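Local coordinates for protein L-asparaginase 1 (Escherichia coli, PDB 6NXC) that hydrolyses L-asparagine to L-aspartate and ammonium as an allosteric homotetramer activated by L-asparagine itself, at residues A115-F123 and E323-Y331; Q89-D100 and G220-T228. The protein carries 1 engineered substitution. One frame throughout, in Å; residues are numbered along the deposited sequence.

Contact 1: residues A115-F123 and E323-Y331. With ASN (asparagine), chain O.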
loop_
_atom_site.group_PDB
_atom_site.type_symbol
_atom_site.label_atom_id
_atom_site.label_comp_id
_atom_site.label_asym_id
_atom_site.label_seq_id
_atom_site.Cartn_x
_atom_site.Cartn_y
_atom_site.Cartn_z
ATOM N N ALA B 115 5.723 -13.339 -16.738
ATOM C CA ALA B 115 6.934 -13.074 -15.962
ATOM C C ALA B 115 8.009 -14.118 -16.278
ATOM O O ALA B 115 9.232 -13.751 -16.130
ATOM C CB ALA B 115 6.593 -12.953 -14.504
ATOM N N TYR B 116 7.642 -15.378 -16.572
ATOM C CA TYR B 116 8.643 -16.377 -16.940
ATOM C C TYR B 116 9.291 -15.929 -18.256
ATOM O O TYR B 116 10.534 -15.998 -18.402
ATOM C CB TYR B 116 8.120 -17.804 -16.981
ATOM C CG TYR B 116 7.548 -18.345 -15.679
ATOM C CD1 TYR B 116 6.273 -18.091 -15.321
ATOM C CD2 TYR B 116 8.284 -19.170 -14.835
ATOM C CE1 TYR B 116 5.694 -18.634 -14.171
ATOM C CE2 TYR B 116 7.735 -19.716 -13.689
ATOM C CZ TYR B 116 6.415 -19.510 -13.394
ATOM O OH TYR B 116 5.849 -20.002 -12.232
ATOM N N THR B 117 8.492 -15.503 -19.233
ATOM C CA THR B 117 9.077 -15.129 -20.513
ATOM C C THR B 117 10.008 -13.935 -20.375
ATOM O O THR B 117 11.062 -13.868 -20.959
ATOM C CB THR B 117 8.007 -14.836 -21.569
ATOM O OG1 THR B 117 7.314 -16.061 -21.766
ATOM C CG2 THR B 117 8.611 -14.426 -22.881
ATOM N N ALA B 118 9.596 -12.917 -19.643
ATOM C CA ALA B 118 10.425 -11.728 -19.485
ATOM C C ALA B 118 11.711 -12.137 -18.830
ATOM O O ALA B 118 12.807 -11.607 -19.196
ATOM C CB ALA B 118 9.656 -10.697 -18.681
ATOM N N SER B 119 11.652 -12.946 -17.813
ATOM C CA SER B 119 12.856 -13.423 -17.087
ATOM C C SER B 119 13.763 -14.205 -18.065
ATOM O O SER B 119 14.995 -13.917 -18.142
ATOM C CB SER B 119 12.443 -14.299 -15.911
ATOM O OG SER B 119 11.717 -13.479 -14.979
ATOM N N ALA B 120 13.231 -15.114 -18.827
ATOM C CA ALA B 120 14.076 -15.890 -19.780
ATOM C C ALA B 120 14.755 -14.979 -20.782
ATOM O O ALA B 120 15.986 -15.157 -21.010
ATOM C CB ALA B 120 13.286 -16.927 -20.446
ATOM N N LEU B 121 14.013 -14.067 -21.385
ATOM C CA LEU B 121 14.597 -13.198 -22.419
ATOM C C LEU B 121 15.748 -12.417 -21.817
ATOM O O LEU B 121 16.735 -12.125 -22.514
ATOM C CB LEU B 121 13.554 -12.271 -23.061
ATOM C CG LEU B 121 12.508 -13.015 -23.864
ATOM C CD1 LEU B 121 11.462 -12.030 -24.315
ATOM C CD2 LEU B 121 13.149 -13.744 -25.077
ATOM N N SER B 122 15.653 -11.984 -20.545
ATOM C CA SER B 122 16.692 -11.206 -19.895
ATOM C C SER B 122 18.062 -11.905 -19.938
ATOM O O SER B 122 19.080 -11.261 -20.131
ATOM C CB SER B 122 16.375 -10.752 -18.483
ATOM O OG SER B 122 16.468 -11.777 -17.538
ATOM N N PHE B 123 18.116 -13.177 -19.619
ATOM C CA PHE B 123 19.343 -14.004 -19.652
ATOM C C PHE B 123 19.765 -14.340 -21.058
ATOM O O PHE B 123 20.968 -14.290 -21.295
ATOM C CB PHE B 123 19.095 -15.290 -18.854
ATOM C CG PHE B 123 18.773 -14.964 -17.426
ATOM C CD1 PHE B 123 19.732 -14.446 -16.606
ATOM C CD2 PHE B 123 17.524 -15.239 -16.886
ATOM C CE1 PHE B 123 19.441 -14.145 -15.282
ATOM C CE2 PHE B 123 17.241 -14.977 -15.572
ATOM C CZ PHE B 123 18.192 -14.401 -14.779
ATOM N N GLU B 323 10.544 -17.428 -10.888
ATOM C CA GLU B 323 10.563 -17.150 -12.344
ATOM C C GLU B 323 12.012 -16.897 -12.779
ATOM O O GLU B 323 12.421 -17.407 -13.826
ATOM C CB GLU B 323 9.637 -15.953 -12.678
ATOM C CG GLU B 323 8.198 -16.314 -12.427
ATOM C CD GLU B 323 7.655 -15.973 -11.037
ATOM O OE1 GLU B 323 6.403 -15.727 -10.974
ATOM O OE2 GLU B 323 8.420 -15.985 -9.968
ATOM N N ALA B 324 12.693 -16.017 -12.082
ATOM C CA ALA B 324 14.062 -15.679 -12.463
ATOM C C ALA B 324 14.976 -16.915 -12.273
ATOM O O ALA B 324 15.922 -17.159 -13.062
ATOM C CB ALA B 324 14.571 -14.503 -11.680
ATOM N N THR B 325 14.839 -17.599 -11.137
ATOM C CA THR B 325 15.695 -18.783 -10.835
ATOM C C THR B 325 15.528 -19.924 -11.895
ATOM O O THR B 325 16.534 -20.519 -12.396
ATOM C CB THR B 325 15.388 -19.310 -9.422
ATOM O OG1 THR B 325 15.679 -18.190 -8.558
ATOM C CG2 THR B 325 16.272 -20.485 -9.088
ATOM N N LEU B 326 14.292 -20.291 -12.242
ATOM C CA LEU B 326 13.986 -21.293 -13.235
ATOM C C LEU B 326 14.676 -20.902 -14.544
ATOM O O LEU B 326 15.329 -21.797 -15.162
ATOM C CB LEU B 326 12.461 -21.430 -13.385
ATOM C CG LEU B 326 12.105 -22.542 -14.341
ATOM C CD1 LEU B 326 12.336 -23.900 -13.694
ATOM C CD2 LEU B 326 10.726 -22.432 -14.925
ATOM N N THR B 327 14.451 -19.636 -15.009
ATOM C CA THR B 327 14.927 -19.262 -16.337
ATOM C C THR B 327 16.457 -19.174 -16.263
ATOM O O THR B 327 17.072 -19.489 -17.215
ATOM C CB THR B 327 14.176 -18.059 -16.877
ATOM O OG1 THR B 327 14.419 -17.016 -15.939
ATOM C CG2 THR B 327 12.716 -18.355 -16.995
ATOM N N LYS B 328 17.056 -18.711 -15.146
ATOM C CA LYS B 328 18.494 -18.570 -14.996
ATOM C C LYS B 328 19.138 -19.972 -15.091
ATOM O O LYS B 328 20.197 -20.118 -15.713
ATOM C CB LYS B 328 18.842 -17.953 -13.646
ATOM C CG LYS B 328 20.258 -17.392 -13.546
ATOM C CD LYS B 328 20.454 -16.667 -12.228
ATOM C CE LYS B 328 21.821 -16.114 -12.093
ATOM N NZ LYS B 328 21.970 -15.385 -10.812
ATOM N N LEU B 329 18.497 -20.992 -14.477
ATOM C CA LEU B 329 19.052 -22.397 -14.522
ATOM C C LEU B 329 18.967 -22.899 -15.963
ATOM O O LEU B 329 19.920 -23.454 -16.419
ATOM C CB LEU B 329 18.259 -23.294 -13.597
ATOM C CG LEU B 329 18.625 -23.068 -12.142
ATOM C CD1 LEU B 329 17.573 -23.691 -11.269
ATOM C CD2 LEU B 329 19.999 -23.682 -11.900
ATOM N N HIS B 330 17.841 -22.685 -16.646
ATOM C CA HIS B 330 17.653 -23.042 -18.083
ATOM C C HIS B 330 18.773 -22.422 -18.862
ATOM O O HIS B 330 19.464 -23.133 -19.687
ATOM C CB HIS B 330 16.330 -22.633 -18.687
ATOM C CG HIS B 330 15.251 -23.639 -18.370
ATOM N ND1 HIS B 330 15.002 -24.712 -19.209
ATOM C CD2 HIS B 330 14.318 -23.690 -17.419
ATOM C CE1 HIS B 330 14.015 -25.401 -18.692
ATOM N NE2 HIS B 330 13.561 -24.786 -17.628
ATOM N N TYR B 331 19.059 -21.134 -18.581
ATOM C CA TYR B 331 20.107 -20.430 -19.329
ATOM C C TYR B 331 21.498 -21.033 -19.046
ATOM O O TYR B 331 22.191 -21.434 -19.981
ATOM C CB TYR B 331 20.044 -18.926 -18.979
ATOM C CG TYR B 331 21.297 -18.175 -19.321
ATOM C CD1 TYR B 331 21.639 -17.914 -20.617
ATOM C CD2 TYR B 331 22.128 -17.719 -18.336
ATOM C CE1 TYR B 331 22.778 -17.202 -20.952
ATOM C CE2 TYR B 331 23.286 -17.042 -18.636
ATOM C CZ TYR B 331 23.630 -16.805 -19.955
ATOM O OH TYR B 331 24.775 -16.142 -20.169
HETATM N N ASN O . 8.838 -16.453 -3.932
HETATM C CA ASN O . 7.381 -16.577 -4.379
HETATM C C ASN O . 7.140 -18.013 -4.861
HETATM O O ASN O . 7.924 -18.891 -4.302
HETATM C CB ASN O . 7.067 -15.537 -5.465
HETATM C CG ASN O . 7.802 -15.771 -6.779
HETATM O OD1 ASN O . 8.870 -16.352 -6.783
HETATM N ND2 ASN O . 7.197 -15.445 -7.897
HETATM O OXT ASN O . 6.219 -18.277 -5.776
#
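F123 and T327 interlock as reciprocal knobs where helix 114-124 of the N-terminal domain packs on helix 322-333 of the C-terminal domain; the axes of segments 115-123 and 323-331 run in roughly the same direction, approach to 8.4 Å and cross at -41°. F123 sits among A324, T327, K328 and Y331. K328 CB and CG lie over one face of its ring, while T327 OG1 meets the ring edge, 3.5 Å from F123 CE2. In return T327 enters the hole formed by Y116, S119, A120 and F123, its CB 3.6 Å from A120 CA. The hydroxyl of T327 stands between its own backbone N and carbonyl carbon (chi1 60°), from where it bonds back to E323 O; S119 OG, in a different rotamer, bonds back to A115 O, so both buried hydroxyls are satisfied within their own helices. At the C-terminal end, F123 CB packs over the Y331 ring, and R351 bonds to F123 O.

At the other end the contact reaches the allosteric site, where a bend beyond CG carries the E323 carboxylate to the ligand asparagine; OE2 and ligand ND2 lie 2.5 Å apart, so short that the bond's details are doubtful. Y116 OH is held by Q292 of the second subunit, at the subunit interface. E323 CG rests over the centre of the Y116 ring, 3.5 Å from its centroid and 5° off the ring normal.

Contact 2: residues Q89-D100 and G220-T228; sequences QHIAEDIKAHYD and GELIVHPIT
Q89 and I227 mark one end of a contact in which helix 85-98 of the N-terminal alpha/beta domain lies along the chain leading toward the C-terminal domain; strand 223-224 of that chain pairs antiparallel with strand 125-126. The Q89 amide is used at both its atoms. Its OE1 accepts from I227 N at 2.9 Å, a nearly straight bond with an N-H...O angle of 171°, and its NE2 donates to E93 OE1 and to a water. E93 OE1 lies in the amide plane of Q89 but is itself approached from above its carboxylate plane, and the water in turn donates a hydrogen bond to V224 O. The bend of Q89 at chi2 (77°) brings the amide round to the backbone at I227.

Between the polar ends, V224 fits against the helix: CG1 touches A92 CB, and CG2 lies 3.6 Å from K96 CB. L222 places CB over one face of the Y99 ring, and its carbonyl O accepts from K96 NZ at 2.9 Å. The same ammonium has a long salt bridge to E221 OE1, 3.8 Å away. That carboxylate oxygen also accepts from L222 N, so it is held by its neighbour's backbone as well as by the lysine's charge. D100 OD1 comes within 2.7 Å of E221 OE2, a separation at which one of the acids probably carries a proton. Y99 OH bonds to G129 N and also donates to a second water, which in turn donates to G220 O at 2.7 Å.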
loop_
_atom_site.group_PDB
_atom_site.type_symbol
_atom_site.label_atom_id
_atom_site.label_comp_id
_atom_site.label_asym_id
_atom_site.label_seq_id
_atom_site.Cartn_x
_atom_site.Cartn_y
_atom_site.Cartn_z
ATOM N N GLN B 89 12.766 -19.438 -26.661
ATOM C CA GLN B 89 13.740 -19.476 -27.795
ATOM C C GLN B 89 13.138 -18.914 -29.082
ATOM O O GLN B 89 13.794 -18.101 -29.813
ATOM C CB GLN B 89 14.249 -20.937 -27.997
ATOM C CG GLN B 89 15.344 -20.996 -29.047
ATOM C CD GLN B 89 16.697 -20.534 -28.585
ATOM O OE1 GLN B 89 17.016 -20.615 -27.427
ATOM N NE2 GLN B 89 17.549 -20.074 -29.519
ATOM N N HIS B 90 11.890 -19.247 -29.396
ATOM C CA HIS B 90 11.209 -18.826 -30.657
ATOM C C HIS B 90 11.114 -17.293 -30.590
ATOM O O HIS B 90 11.409 -16.600 -31.616
ATOM C CB HIS B 90 9.775 -19.437 -30.725
ATOM C CG HIS B 90 8.966 -19.221 -31.957
ATOM N ND1 HIS B 90 9.503 -18.778 -33.179
ATOM C CD2 HIS B 90 7.664 -19.513 -32.214
ATOM C CE1 HIS B 90 8.537 -18.701 -34.088
ATOM N NE2 HIS B 90 7.413 -19.188 -33.533
ATOM N N ILE B 91 10.683 -16.748 -29.426
ATOM C CA ILE B 91 10.543 -15.298 -29.259
ATOM C C ILE B 91 11.932 -14.631 -29.354
ATOM O O ILE B 91 12.054 -13.633 -30.109
ATOM C CB ILE B 91 9.833 -14.960 -27.943
ATOM C CG1 ILE B 91 8.417 -15.507 -27.873
ATOM C CG2 ILE B 91 9.928 -13.462 -27.679
ATOM C CD1 ILE B 91 7.805 -15.505 -26.489
ATOM N N ALA B 92 12.984 -15.189 -28.742
ATOM C CA ALA B 92 14.345 -14.603 -28.780
ATOM C C ALA B 92 14.845 -14.519 -30.221
ATOM O O ALA B 92 15.415 -13.506 -30.671
ATOM C CB ALA B 92 15.294 -15.361 -27.955
ATOM N N GLU B 93 14.579 -15.591 -30.976
ATOM C CA GLU B 93 14.970 -15.649 -32.412
ATOM C C GLU B 93 14.235 -14.604 -33.232
ATOM O O GLU B 93 14.840 -14.042 -34.183
ATOM C CB GLU B 93 14.796 -17.039 -32.991
ATOM C CG GLU B 93 15.679 -18.066 -32.268
ATOM C CD GLU B 93 15.454 -19.547 -32.634
ATOM O OE1 GLU B 93 16.416 -20.333 -32.359
ATOM O OE2 GLU B 93 14.333 -19.930 -33.155
ATOM N N ASP B 94 12.991 -14.394 -32.925
ATOM C CA ASP B 94 12.197 -13.409 -33.705
ATOM C C ASP B 94 12.769 -12.008 -33.388
ATOM O O ASP B 94 12.819 -11.200 -34.286
ATOM C CB ASP B 94 10.738 -13.500 -33.291
ATOM C CG ASP B 94 9.694 -12.721 -34.061
ATOM O OD1 ASP B 94 9.997 -12.378 -35.122
ATOM O OD2 ASP B 94 8.548 -12.484 -33.499
ATOM N N ILE B 95 13.114 -11.706 -32.119
ATOM C CA ILE B 95 13.738 -10.386 -31.762
ATOM C C ILE B 95 15.047 -10.225 -32.561
ATOM O O ILE B 95 15.253 -9.174 -33.209
ATOM C CB ILE B 95 13.961 -10.259 -30.246
ATOM C CG1 ILE B 95 12.628 -10.170 -29.515
ATOM C CG2 ILE B 95 14.923 -9.113 -29.869
ATOM C CD1 ILE B 95 12.760 -10.522 -28.049
ATOM N N LYS B 96 15.891 -11.245 -32.597
ATOM C CA LYS B 96 17.236 -11.189 -33.225
ATOM C C LYS B 96 17.042 -11.003 -34.724
ATOM O O LYS B 96 17.707 -10.137 -35.308
ATOM C CB LYS B 96 18.015 -12.479 -32.948
ATOM C CG LYS B 96 19.357 -12.646 -33.702
ATOM C CD LYS B 96 20.349 -11.592 -33.387
ATOM C CE LYS B 96 21.675 -11.692 -34.120
ATOM N NZ LYS B 96 22.436 -10.403 -34.007
ATOM N N ALA B 97 16.063 -11.696 -35.307
ATOM C CA ALA B 97 15.693 -11.592 -36.746
ATOM C C ALA B 97 15.360 -10.174 -37.137
ATOM O O ALA B 97 15.732 -9.788 -38.279
ATOM C CB ALA B 97 14.581 -12.519 -37.112
ATOM N N HIS B 98 14.743 -9.397 -36.260
ATOM C CA HIS B 98 14.230 -8.067 -36.609
ATOM C C HIS B 98 15.037 -6.980 -35.907
ATOM O O HIS B 98 14.654 -5.802 -36.047
ATOM C CB HIS B 98 12.747 -8.025 -36.307
ATOM C CG HIS B 98 12.020 -9.008 -37.169
ATOM N ND1 HIS B 98 11.816 -10.360 -36.747
ATOM C CD2 HIS B 98 11.552 -8.934 -38.442
ATOM C CE1 HIS B 98 11.079 -10.983 -37.663
ATOM N NE2 HIS B 98 10.981 -10.194 -38.725
ATOM N N TYR B 99 16.059 -7.320 -35.172
ATOM C CA TYR B 99 16.746 -6.366 -34.264
ATOM C C TYR B 99 17.225 -5.138 -34.988
ATOM O O TYR B 99 17.034 -4.024 -34.481
ATOM C CB TYR B 99 17.929 -7.012 -33.599
ATOM C CG TYR B 99 18.601 -6.189 -32.523
ATOM C CD1 TYR B 99 17.982 -5.824 -31.343
ATOM C CD2 TYR B 99 19.913 -5.716 -32.706
ATOM C CE1 TYR B 99 18.640 -5.139 -30.363
ATOM C CE2 TYR B 99 20.577 -5.045 -31.714
ATOM C CZ TYR B 99 19.966 -4.745 -30.515
ATOM O OH TYR B 99 20.679 -4.109 -29.566
ATOM N N ASP B 100 17.950 -5.338 -36.106
ATOM C CA ASP B 100 18.524 -4.147 -36.816
ATOM C C ASP B 100 17.468 -3.288 -37.475
ATOM O O ASP B 100 17.785 -2.088 -37.770
ATOM C CB ASP B 100 19.597 -4.568 -37.830
ATOM C CG ASP B 100 20.843 -5.111 -37.138
ATOM O OD1 ASP B 100 21.076 -4.791 -35.962
ATOM O OD2 ASP B 100 21.575 -5.851 -37.784
ATOM N N GLY B 220 28.106 -4.009 -28.217
ATOM C CA GLY B 220 28.242 -4.646 -29.524
ATOM C C GLY B 220 26.941 -5.232 -30.007
ATOM O O GLY B 220 25.818 -4.872 -29.453
ATOM N N GLU B 221 27.034 -6.105 -31.033
ATOM C CA GLU B 221 25.794 -6.633 -31.664
ATOM C C GLU B 221 25.120 -7.688 -30.755
ATOM O O GLU B 221 25.780 -8.355 -29.975
ATOM C CB GLU B 221 26.025 -7.308 -33.022
ATOM C CG GLU B 221 25.541 -6.439 -34.194
ATOM C CD GLU B 221 24.045 -6.151 -34.321
ATOM O OE1 GLU B 221 23.311 -6.753 -33.555
ATOM O OE2 GLU B 221 23.613 -5.323 -35.213
ATOM N N LEU B 222 23.798 -7.698 -30.823
ATOM C CA LEU B 222 22.975 -8.577 -29.957
ATOM C C LEU B 222 23.482 -9.988 -30.161
ATOM O O LEU B 222 23.642 -10.420 -31.332
ATOM C CB LEU B 222 21.508 -8.449 -30.379
ATOM C CG LEU B 222 20.508 -9.334 -29.626
ATOM C CD1 LEU B 222 20.392 -8.861 -28.205
ATOM C CD2 LEU B 222 19.167 -9.301 -30.341
ATOM N N ILE B 223 23.589 -10.761 -29.073
ATOM C CA ILE B 223 23.940 -12.193 -29.102
ATOM C C ILE B 223 22.826 -12.970 -28.413
ATOM O O ILE B 223 22.442 -12.574 -27.322
ATOM C CB ILE B 223 25.322 -12.443 -28.497
ATOM C CG1 ILE B 223 26.395 -11.849 -29.426
ATOM C CG2 ILE B 223 25.516 -13.933 -28.272
ATOM C CD1 ILE B 223 27.779 -11.704 -28.788
ATOM N N VAL B 224 22.250 -13.953 -29.094
ATOM C CA VAL B 224 21.192 -14.754 -28.434
ATOM C C VAL B 224 21.771 -16.071 -27.873
ATOM O O VAL B 224 22.337 -16.855 -28.639
ATOM C CB VAL B 224 19.998 -15.003 -29.337
ATOM C CG1 VAL B 224 19.044 -15.876 -28.505
ATOM C CG2 VAL B 224 19.361 -13.686 -29.787
ATOM N N HIS B 225 21.789 -16.246 -26.544
ATOM C CA HIS B 225 22.286 -17.492 -25.923
ATOM C C HIS B 225 21.137 -18.466 -26.014
ATOM O O HIS B 225 19.968 -18.108 -25.774
ATOM C CB HIS B 225 22.651 -17.313 -24.464
ATOM C CG HIS B 225 23.885 -16.507 -24.302
ATOM N ND1 HIS B 225 25.145 -17.019 -24.483
ATOM C CD2 HIS B 225 24.045 -15.220 -23.912
ATOM C CE1 HIS B 225 26.037 -16.042 -24.319
ATOM N NE2 HIS B 225 25.387 -14.938 -23.940
ATOM N N PRO B 226 21.409 -19.727 -26.428
ATOM C CA PRO B 226 20.325 -20.707 -26.486
ATOM C C PRO B 226 19.755 -20.988 -25.101
ATOM O O PRO B 226 20.427 -21.017 -24.152
ATOM C CB PRO B 226 21.050 -21.967 -27.077
ATOM C CG PRO B 226 22.463 -21.805 -26.504
ATOM C CD PRO B 226 22.738 -20.295 -26.662
ATOM N N ILE B 227 18.456 -21.290 -25.046
ATOM C CA ILE B 227 17.832 -21.857 -23.831
ATOM C C ILE B 227 17.126 -23.086 -24.344
ATOM O O ILE B 227 16.302 -23.029 -25.344
ATOM C CB ILE B 227 16.873 -20.997 -22.981
ATOM C CG1 ILE B 227 17.501 -20.025 -22.002
ATOM C CG2 ILE B 227 16.012 -21.920 -22.096
ATOM C CD1 ILE B 227 16.467 -19.308 -21.096
ATOM N N THR B 228 17.490 -24.226 -23.774
ATOM C CA THR B 228 16.869 -25.506 -24.134
ATOM C C THR B 228 16.027 -26.009 -22.961
ATOM O O THR B 228 16.264 -25.626 -21.783
ATOM C CB THR B 228 17.903 -26.562 -24.558
ATOM O OG1 THR B 228 18.679 -26.826 -23.397
ATOM C CG2 THR B 228 18.857 -26.171 -25.655
HETATM O O HOH W 1 20.329 -18.941 -29.643
HETATM O O HOH W 2 23.179 -4.325 -29.792
#

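The centres of contacts 1 and 2 lie about 14 Å apart, and their segments alternate along the chain: 89-100, 115-123, 220-228, then 323-331. Contact 1 is near the centre of the chain and joins the two domains, while contact 2 lies about 16 Å from that centre, away from the annotated sites. They meet directly where H330 ND1 lies 3.0 Å from T228 O, probably as a hydrogen bond, and where Y331 packs on H225 and I227. M124, at the end of helix 114-124, touches Q89, A92 and I227. Helix 85-98 also reaches contact 1 directly, through W88 against A120 and T327, so the connecting chain of contact 2 is a second tie to the interdomain core.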